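Local coordinates for protein Ral guanine nucleotide dissociation stimulator-like 2 (Mus musculus, PDB 4JGW) that probably acts as a guanine nucleotide exchange factor and, as a putative Ras or Rap effector, associates with GTP-bound H-Ras and Rap1A in vitro, at residues Ser48-Val60 with Leu409-Lys421. Sequence-based numbering, arbitrary orientation.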
loop_
_atom_site.group_PDB
_atom_site.type_symbol
_atom_site.label_atom_id
_atom_site.label_comp_id
_atom_site.label_asym_id
_atom_site.label_seq_id
_atom_site.Cartn_x
_atom_site.Cartn_y
_atom_site.Cartn_z
ATOM N N SER A 48 -20.587 -1.753 21.510
ATOM C CA SER A 48 -19.684 -2.535 20.675
ATOM C C SER A 48 -19.004 -3.587 21.539
ATOM O O SER A 48 -18.630 -3.312 22.680
ATOM C CB SER A 48 -18.636 -1.643 20.007
ATOM O OG SER A 48 -17.784 -1.044 20.967
ATOM N N ARG A 49 -18.869 -4.793 20.994
ATOM C CA ARG A 49 -18.115 -5.858 21.640
ATOM C C ARG A 49 -17.014 -6.316 20.682
ATOM O O ARG A 49 -17.263 -7.089 19.754
ATOM C CB ARG A 49 -19.036 -7.016 22.053
ATOM C CG ARG A 49 -18.326 -8.140 22.798
ATOM C CD ARG A 49 -19.278 -9.249 23.235
ATOM N NE ARG A 49 -18.551 -10.304 23.936
ATOM C CZ ARG A 49 -19.104 -11.235 24.708
ATOM N NH1 ARG A 49 -20.421 -11.270 24.902
ATOM N NH2 ARG A 49 -18.331 -12.138 25.302
ATOM N N ARG A 50 -15.800 -5.824 20.914
ATOM C CA ARG A 50 -14.702 -6.021 19.972
ATOM C C ARG A 50 -13.632 -6.971 20.496
ATOM O O ARG A 50 -13.155 -6.819 21.626
ATOM C CB ARG A 50 -14.069 -4.678 19.592
ATOM C CG ARG A 50 -15.055 -3.652 19.059
ATOM C CD ARG A 50 -14.339 -2.511 18.370
ATOM N NE ARG A 50 -15.270 -1.476 17.928
ATOM C CZ ARG A 50 -15.544 -0.367 18.610
ATOM N NH1 ARG A 50 -14.957 -0.131 19.780
ATOM N NH2 ARG A 50 -16.407 0.510 18.117
ATOM N N LEU A 51 -13.261 -7.944 19.664
ATOM C CA LEU A 51 -12.199 -8.889 20.004
ATOM C C LEU A 51 -10.857 -8.167 20.098
ATOM O O LEU A 51 -10.473 -7.429 19.189
ATOM C CB LEU A 51 -12.139 -10.045 18.994
ATOM C CG LEU A 51 -11.258 -11.257 19.342
ATOM C CD1 LEU A 51 -11.780 -12.540 18.703
ATOM C CD2 LEU A 51 -9.796 -11.032 18.973
ATOM N N ARG A 52 -10.160 -8.388 21.209
ATOM C CA ARG A 52 -8.866 -7.761 21.472
ATOM C C ARG A 52 -7.710 -8.719 21.202
ATOM O O ARG A 52 -6.693 -8.335 20.623
ATOM C CB ARG A 52 -8.802 -7.269 22.921
ATOM C CG ARG A 52 -9.576 -5.989 23.182
ATOM C CD ARG A 52 -8.732 -4.765 22.869
ATOM N NE ARG A 52 -9.157 -3.598 23.635
ATOM C CZ ARG A 52 -8.778 -3.340 24.883
ATOM N NH1 ARG A 52 -7.961 -4.168 25.524
ATOM N NH2 ARG A 52 -9.223 -2.252 25.496
ATOM N N ALA A 53 -7.875 -9.963 21.645
ATOM C CA ALA A 53 -6.880 -11.012 21.463
ATOM C C ALA A 53 -7.550 -12.372 21.550
ATOM O O ALA A 53 -8.564 -12.528 22.230
ATOM C CB ALA A 53 -5.782 -10.897 22.510
ATOM N N GLY A 54 -6.982 -13.352 20.858
ATOM C CA GLY A 54 -7.514 -14.707 20.888
ATOM C C GLY A 54 -6.744 -15.666 20.011
ATOM O O GLY A 54 -5.907 -15.251 19.207
ATOM N N THR A 55 -7.032 -16.956 20.170
ATOM C CA THR A 55 -6.426 -17.993 19.341
ATOM C C THR A 55 -6.945 -17.884 17.914
ATOM O O THR A 55 -8.000 -17.287 17.670
ATOM C CB THR A 55 -6.722 -19.416 19.874
ATOM O OG1 THR A 55 -8.130 -19.665 19.828
ATOM C CG2 THR A 55 -6.218 -19.585 21.306
ATOM N N LEU A 56 -6.204 -18.470 16.976
ATOM C CA LEU A 56 -6.593 -18.487 15.571
ATOM C C LEU A 56 -7.981 -19.107 15.385
ATOM O O LEU A 56 -8.763 -18.660 14.540
ATOM C CB LEU A 56 -5.539 -19.232 14.746
ATOM C CG LEU A 56 -5.444 -18.976 13.238
ATOM C CD1 LEU A 56 -5.372 -17.489 12.899
ATOM C CD2 LEU A 56 -4.239 -19.713 12.668
ATOM N N GLU A 57 -8.279 -20.122 16.194
ATOM C CA GLU A 57 -9.584 -20.778 16.197
ATOM C C GLU A 57 -10.681 -19.845 16.722
ATOM O O GLU A 57 -11.808 -19.852 16.217
ATOM C CB GLU A 57 -9.538 -22.062 17.038
ATOM C CG GLU A 57 -8.754 -23.227 16.413
ATOM C CD GLU A 57 -7.234 -23.065 16.488
ATOM O OE1 GLU A 57 -6.742 -22.195 17.243
ATOM O OE2 GLU A 57 -6.527 -23.821 15.786
ATOM N N ALA A 58 -10.342 -19.047 17.733
ATOM C CA ALA A 58 -11.280 -18.094 18.328
ATOM C C ALA A 58 -11.557 -16.914 17.400
ATOM O O ALA A 58 -12.663 -16.367 17.395
ATOM C CB ALA A 58 -10.764 -17.606 19.671
ATOM N N LEU A 59 -10.549 -16.526 16.621
ATOM C CA LEU A 59 -10.706 -15.479 15.614
ATOM C C LEU A 59 -11.745 -15.886 14.573
ATOM O O LEU A 59 -12.566 -15.067 14.158
ATOM C CB LEU A 59 -9.369 -15.153 14.932
ATOM C CG LEU A 59 -8.187 -14.625 15.757
ATOM C CD1 LEU A 59 -7.046 -14.201 14.841
ATOM C CD2 LEU A 59 -8.575 -13.475 16.673
ATOM N N VAL A 60 -11.708 -17.158 14.175
ATOM C CA VAL A 60 -12.631 -17.704 13.181
ATOM C C VAL A 60 -14.062 -17.821 13.724
ATOM O O VAL A 60 -15.024 -17.590 12.986
ATOM C CB VAL A 60 -12.123 -19.060 12.617
ATOM C CG1 VAL A 60 -13.178 -19.737 11.739
ATOM C CG2 VAL A 60 -10.833 -18.852 11.826
ATOM N N LEU A 409 0.491 -12.350 22.492
ATOM C CA LEU A 409 0.636 -12.079 23.916
ATOM C C LEU A 409 1.265 -13.300 24.588
ATOM O O LEU A 409 1.368 -14.366 23.973
ATOM C CB LEU A 409 -0.719 -11.743 24.551
ATOM C CG LEU A 409 -1.498 -10.518 24.054
ATOM C CD1 LEU A 409 -2.863 -10.456 24.723
ATOM C CD2 LEU A 409 -0.729 -9.216 24.285
ATOM N N GLU A 410 1.680 -13.141 25.843
ATOM C CA GLU A 410 2.335 -14.219 26.601
ATOM C C GLU A 410 1.567 -15.543 26.567
ATOM O O GLU A 410 2.168 -16.611 26.417
ATOM C CB GLU A 410 2.589 -13.785 28.047
ATOM C CG GLU A 410 3.586 -12.638 28.183
ATOM C CD GLU A 410 3.915 -12.302 29.627
ATOM O OE1 GLU A 410 4.111 -13.239 30.437
ATOM O OE2 GLU A 410 3.987 -11.095 29.951
ATOM N N ASN A 411 0.241 -15.461 26.685
ATOM C CA ASN A 411 -0.628 -16.642 26.702
ATOM C C ASN A 411 -0.784 -17.351 25.350
ATOM O O ASN A 411 -1.443 -18.390 25.260
ATOM C CB ASN A 411 -2.004 -16.290 27.289
ATOM C CG ASN A 411 -2.711 -15.169 26.525
ATOM O OD1 ASN A 411 -2.185 -14.619 25.552
ATOM N ND2 ASN A 411 -3.916 -14.827 26.973
ATOM N N GLY A 412 -0.176 -16.789 24.306
ATOM C CA GLY A 412 -0.244 -17.362 22.962
ATOM C C GLY A 412 -1.348 -16.782 22.093
ATOM O O GLY A 412 -1.486 -17.161 20.928
ATOM N N TYR A 413 -2.138 -15.870 22.661
ATOM C CA TYR A 413 -3.209 -15.187 21.931
ATOM C C TYR A 413 -2.616 -14.247 20.894
ATOM O O TYR A 413 -1.654 -13.532 21.180
ATOM C CB TYR A 413 -4.082 -14.365 22.887
ATOM C CG TYR A 413 -5.101 -15.137 23.707
ATOM C CD1 TYR A 413 -6.151 -14.468 24.336
ATOM C CD2 TYR A 413 -5.024 -16.525 23.855
ATOM C CE1 TYR A 413 -7.091 -15.152 25.096
ATOM C CE2 TYR A 413 -5.963 -17.221 24.613
ATOM C CZ TYR A 413 -6.990 -16.526 25.231
ATOM O OH TYR A 413 -7.923 -17.203 25.981
ATOM N N ILE A 414 -3.191 -14.250 19.696
ATOM C CA ILE A 414 -2.829 -13.274 18.672
ATOM C C ILE A 414 -3.277 -11.883 19.129
ATOM O O ILE A 414 -4.452 -11.670 19.434
ATOM C CB ILE A 414 -3.441 -13.642 17.294
ATOM C CG1 ILE A 414 -2.766 -14.903 16.741
ATOM C CG2 ILE A 414 -3.313 -12.479 16.300
ATOM C CD1 ILE A 414 -3.600 -15.669 15.731
ATOM N N ASN A 415 -2.327 -10.954 19.203
ATOM C CA ASN A 415 -2.620 -9.572 19.572
ATOM C C ASN A 415 -3.307 -8.847 18.414
ATOM O O ASN A 415 -2.644 -8.271 17.551
ATOM C CB ASN A 415 -1.336 -8.845 20.003
ATOM C CG ASN A 415 -1.558 -7.366 20.300
ATOM O OD1 ASN A 415 -2.651 -6.948 20.679
ATOM N ND2 ASN A 415 -0.509 -6.569 20.127
ATOM N N PHE A 416 -4.638 -8.879 18.405
ATOM C CA PHE A 416 -5.399 -8.335 17.283
ATOM C C PHE A 416 -5.381 -6.809 17.209
ATOM O O PHE A 416 -5.575 -6.243 16.135
ATOM C CB PHE A 416 -6.833 -8.872 17.252
ATOM C CG PHE A 416 -7.464 -8.824 15.885
ATOM C CD1 PHE A 416 -7.212 -9.829 14.955
ATOM C CD2 PHE A 416 -8.298 -7.768 15.522
ATOM C CE1 PHE A 416 -7.786 -9.789 13.685
ATOM C CE2 PHE A 416 -8.873 -7.716 14.257
ATOM C CZ PHE A 416 -8.620 -8.730 13.336
ATOM N N ASP A 417 -5.135 -6.155 18.346
ATOM C CA ASP A 417 -4.944 -4.703 18.385
ATOM C C ASP A 417 -3.925 -4.255 17.338
ATOM O O ASP A 417 -4.148 -3.274 16.627
ATOM C CB ASP A 417 -4.495 -4.248 19.777
ATOM C CG ASP A 417 -5.626 -4.248 20.794
ATOM O OD1 ASP A 417 -6.783 -4.537 20.421
ATOM O OD2 ASP A 417 -5.354 -3.951 21.975
ATOM N N LYS A 418 -2.818 -4.991 17.249
ATOM C CA LYS A 418 -1.782 -4.748 16.245
ATOM C C LYS A 418 -2.371 -4.744 14.833
ATOM O O LYS A 418 -2.038 -3.881 14.018
ATOM C CB LYS A 418 -0.672 -5.805 16.357
ATOM C CG LYS A 418 0.444 -5.656 15.330
ATOM C CD LYS A 418 1.620 -6.573 15.628
ATOM C CE LYS A 418 2.756 -6.315 14.646
ATOM N NZ LYS A 418 4.039 -6.932 15.080
ATOM N N ARG A 419 -3.253 -5.704 14.565
ATOM C CA ARG A 419 -3.845 -5.880 13.236
ATOM C C ARG A 419 -4.835 -4.772 12.876
ATOM O O ARG A 419 -4.986 -4.427 11.701
ATOM C CB ARG A 419 -4.507 -7.260 13.110
ATOM C CG ARG A 419 -3.601 -8.438 13.470
ATOM C CD ARG A 419 -2.296 -8.416 12.683
ATOM N NE ARG A 419 -1.276 -9.278 13.276
ATOM C CZ ARG A 419 0.010 -9.277 12.929
ATOM N NH1 ARG A 419 0.454 -8.453 11.988
ATOM N NH2 ARG A 419 0.857 -10.100 13.527
ATOM N N ARG A 420 -5.504 -4.222 13.891
ATOM C CA ARG A 420 -6.414 -3.091 13.705
ATOM C C ARG A 420 -5.642 -1.841 13.308
ATOM O O ARG A 420 -6.062 -1.098 12.416
ATOM C CB ARG A 420 -7.210 -2.817 14.983
ATOM C CG ARG A 420 -8.311 -3.814 15.254
ATOM C CD ARG A 420 -9.095 -3.458 16.509
ATOM N NE ARG A 420 -9.846 -4.619 16.973
ATOM C CZ ARG A 420 -11.087 -4.916 16.607
ATOM N NH1 ARG A 420 -11.757 -4.119 15.779
ATOM N NH2 ARG A 420 -11.661 -6.013 17.081
ATOM N N LYS A 421 -4.517 -1.618 13.989
ATOM C CA LYS A 421 -3.636 -0.486 13.721
ATOM C C LYS A 421 -3.003 -0.613 12.338
ATOM O O LYS A 421 -2.775 0.388 11.656
ATOM C CB LYS A 421 -2.549 -0.386 14.794
ATOM C CG LYS A 421 -3.073 -0.123 16.200
ATOM C CD LYS A 421 -1.936 -0.046 17.207
ATOM C CE LYS A 421 -2.467 -0.046 18.635
ATOM N NZ LYS A 421 -1.390 0.252 19.620
HETATM O O HOH W 1 -8.190 -6.079 18.579
#
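Ile414 pairs with Gly54 at the edge of a small antiparallel sheet, where the short strand 414-415 from the RasGEF (CDC25-homology) part of the chain joins the end of strand 46-54 from the N-terminal Ras-GEF part. The pair is hydrogen-bonded: Ile414 N donates to Gly54 O at 2.9 Å, while the return bond from Gly54 N to Ile414 O is weak. Ala53, in the neighbouring non-hydrogen-bonded pair with Asn415, sets its CB 3.7 Å from Leu409 CD1 and also touches Tyr413 CB.

The Ile414 side chain drops to the start of helix 56-63. With CG1 anti to its carbonyl carbon (chi1 -69°), its CD1 reaches the CD1 atoms of both Leu56 and Leu59, 3.8 Å from each. Over one face of the Tyr413 ring sits Gly54 CA, a CH-pi contact 4.0 Å from the centroid.

Arg52, bent at its second torsion (chi2 -86°), lays CD 3.1 Å from Asp417 OD1, but NE stays too far from that carboxylate for a salt bridge. Farther along, helix 416-436 sends the nearly straight side chain of Arg420 back to strand 46-54. Asp72 takes its NH1 in a salt bridge, and a water accepts from NE within hydrogen-bonding distance of Asp417 OD1 and Leu51 O. That carbonyl also receives Arg420 NH2 at 2.8 Å, the donor meeting an oxygen lone pair in the carbonyl plane with an N-H...O angle of 165°.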